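Local structure of putative uncharacterized protein PH0186 (Pyrococcus horikoshii, 2ZTS) at residues Asn122-Ile127 / Leu162-Ile167. The protein binds ADP and magnesium and is probably an ATP-binding KaiC-like member of the P-loop NTPases. Numbering follows the deposited sequence.
Sequences NFLRYI and LKLNTI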
loop_
_atom_site.group_PDB
_atom_site.type_symbol
_atom_site.label_atom_id
_atom_site.label_comp_id
_atom_site.label_asym_id
_atom_site.label_seq_id
_atom_site.Cartn_x
_atom_site.Cartn_y
_atom_site.Cartn_z
ATOM N N ASN C 122 28.178 15.048 -17.615
ATOM C CA ASN C 122 28.430 16.473 -17.880
ATOM C C ASN C 122 27.999 17.379 -16.712
ATOM O O ASN C 122 28.733 18.269 -16.247
ATOM C CB ASN C 122 27.732 16.939 -19.193
ATOM C CG ASN C 122 28.400 16.386 -20.478
ATOM O OD1 ASN C 122 27.873 16.556 -21.596
ATOM N ND2 ASN C 122 29.515 15.721 -20.324
ATOM N N PHE C 123 26.786 17.124 -16.235
ATOM C CA PHE C 123 26.232 17.853 -15.094
ATOM C C PHE C 123 27.193 17.957 -13.927
ATOM O O PHE C 123 27.492 19.045 -13.455
ATOM C CB PHE C 123 24.949 17.166 -14.612
ATOM C CG PHE C 123 24.218 17.904 -13.526
ATOM C CD1 PHE C 123 23.859 17.261 -12.384
ATOM C CD2 PHE C 123 23.804 19.195 -13.709
ATOM C CE1 PHE C 123 23.136 17.901 -11.404
ATOM C CE2 PHE C 123 23.063 19.861 -12.711
ATOM C CZ PHE C 123 22.739 19.197 -11.567
ATOM N N LEU C 124 27.679 16.812 -13.506
ATOM C CA LEU C 124 28.489 16.685 -12.301
ATOM C C LEU C 124 29.898 17.293 -12.498
ATOM O O LEU C 124 30.428 17.979 -11.625
ATOM C CB LEU C 124 28.577 15.156 -11.947
ATOM C CG LEU C 124 27.648 14.486 -10.882
ATOM C CD1 LEU C 124 26.361 15.191 -10.581
ATOM C CD2 LEU C 124 27.353 13.059 -11.249
ATOM N N ARG C 125 30.501 17.002 -13.649
ATOM C CA ARG C 125 31.717 17.685 -14.115
ATOM C C ARG C 125 31.520 19.179 -14.013
ATOM O O ARG C 125 32.345 19.907 -13.410
ATOM C CB ARG C 125 32.005 17.295 -15.567
ATOM C CG ARG C 125 33.465 17.354 -15.980
ATOM C CD ARG C 125 33.752 17.086 -17.508
ATOM N NE ARG C 125 32.820 16.164 -18.186
ATOM C CZ ARG C 125 32.716 14.854 -17.961
ATOM N NH1 ARG C 125 31.822 14.136 -18.651
ATOM N NH2 ARG C 125 33.472 14.261 -17.030
ATOM N N TYR C 126 30.391 19.673 -14.523
ATOM C CA TYR C 126 30.201 21.143 -14.554
ATOM C C TYR C 126 30.048 21.749 -13.147
ATOM O O TYR C 126 30.573 22.817 -12.870
ATOM C CB TYR C 126 29.082 21.559 -15.515
ATOM C CG TYR C 126 29.074 23.031 -15.751
ATOM C CD1 TYR C 126 28.022 23.855 -15.255
ATOM C CD2 TYR C 126 30.156 23.643 -16.432
ATOM C CE1 TYR C 126 28.044 25.232 -15.446
ATOM C CE2 TYR C 126 30.197 25.026 -16.625
ATOM C CZ TYR C 126 29.159 25.814 -16.175
ATOM O OH TYR C 126 29.262 27.177 -16.379
ATOM N N ILE C 127 29.348 21.079 -12.235
ATOM C CA ILE C 127 29.281 21.561 -10.860
ATOM C C ILE C 127 30.671 21.551 -10.222
ATOM O O ILE C 127 31.028 22.456 -9.498
ATOM C CB ILE C 127 28.393 20.672 -10.005
ATOM C CG1 ILE C 127 26.944 20.667 -10.536
ATOM C CG2 ILE C 127 28.482 21.128 -8.565
ATOM C CD1 ILE C 127 26.135 19.488 -10.086
ATOM N N LEU C 162 24.783 7.704 -6.136
ATOM C CA LEU C 162 26.098 7.187 -5.814
ATOM C C LEU C 162 27.206 7.974 -6.589
ATOM O O LEU C 162 28.187 8.391 -6.003
ATOM C CB LEU C 162 26.146 5.675 -6.060
ATOM C CG LEU C 162 25.433 4.857 -4.958
ATOM C CD1 LEU C 162 25.536 3.394 -5.301
ATOM C CD2 LEU C 162 25.914 5.097 -3.535
ATOM N N LYS C 163 26.998 8.291 -7.864
ATOM C CA LYS C 163 27.962 9.205 -8.510
ATOM C C LYS C 163 28.069 10.591 -7.854
ATOM O O LYS C 163 29.178 11.138 -7.728
ATOM C CB LYS C 163 27.672 9.412 -9.984
ATOM C CG LYS C 163 27.808 8.240 -10.891
ATOM C CD LYS C 163 27.569 8.768 -12.342
ATOM C CE LYS C 163 27.621 7.702 -13.424
ATOM N NZ LYS C 163 29.050 7.426 -13.906
ATOM N N LEU C 164 26.942 11.166 -7.411
ATOM C CA LEU C 164 27.002 12.455 -6.779
ATOM C C LEU C 164 27.821 12.375 -5.499
ATOM O O LEU C 164 28.563 13.309 -5.173
ATOM C CB LEU C 164 25.627 12.979 -6.440
ATOM C CG LEU C 164 25.447 14.212 -5.618
ATOM C CD1 LEU C 164 26.135 15.424 -6.220
ATOM C CD2 LEU C 164 23.963 14.475 -5.602
ATOM N N ASN C 165 27.619 11.302 -4.738
ATOM C CA ASN C 165 28.266 11.118 -3.422
ATOM C C ASN C 165 29.777 11.127 -3.607
ATOM O O ASN C 165 30.467 11.754 -2.828
ATOM C CB ASN C 165 27.823 9.794 -2.791
ATOM C CG ASN C 165 28.444 9.520 -1.434
ATOM O OD1 ASN C 165 28.312 10.311 -0.513
ATOM N ND2 ASN C 165 29.119 8.352 -1.304
ATOM N N THR C 166 30.258 10.472 -4.653
ATOM C CA THR C 166 31.681 10.380 -4.892
ATOM C C THR C 166 32.270 11.786 -5.157
ATOM O O THR C 166 33.310 12.096 -4.606
ATOM C CB THR C 166 32.062 9.401 -6.057
ATOM O OG1 THR C 166 31.520 9.893 -7.286
ATOM C CG2 THR C 166 31.430 8.051 -5.922
ATOM N N ILE C 167 31.601 12.626 -5.961
ATOM C CA ILE C 167 32.149 13.944 -6.179
ATOM C C ILE C 167 31.972 14.882 -4.969
ATOM O O ILE C 167 32.848 15.669 -4.753
ATOM C CB ILE C 167 31.707 14.636 -7.535
ATOM C CG1 ILE C 167 30.320 15.199 -7.418
ATOM C CG2 ILE C 167 31.742 13.697 -8.688
ATOM C CD1 ILE C 167 30.307 16.523 -6.764
#
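Two neighbouring helices on one face of the mixed sheet of this P-loop NTPase fold, 120-134 and 157-171, meet where Leu124 reaches across to Lys163, Leu164 and Ile167. Each helix leads into a parallel strand, 138-142 and 174-179, which lie side by side in the sheet, so the helices run nearly parallel, the two segments crossing at -19°. Their axes are 10.8 Å apart. At that spacing a single leucine is long enough to span from one helix to the other, and its branched end can touch several neighbours at once. CD2 of Leu124 comes to 3.9 Å from CB of Lys163, the two side chains crossing at about a right angle. Its CD1 meets CD1 of Leu164 at 4.4 Å. Its CG faces CG1 of Ile167, also at 4.4 Å, so Lys163 and Ile167, one helical turn apart, both border the leucine. Lysine suits the outer margin because its CB can pack against the leucine while the rest of the chain leads the charge away: it runs extended through chi2 and chi3 and bends at chi4 (-85°), and NZ ends in a long, weak ion pair with Asp121. Deeper in, Leu164 and Ile127 rest on Ile141 and Leu139 of strand 138-142, which joins both helices to the sheet. No hydrogen bond links the two segments; what contact there is between them is van der Waals packing and water exclusion between aliphatic groups, with only 194 Å² buried, which suggests that their spacing probably owes much to the shared sheet beneath.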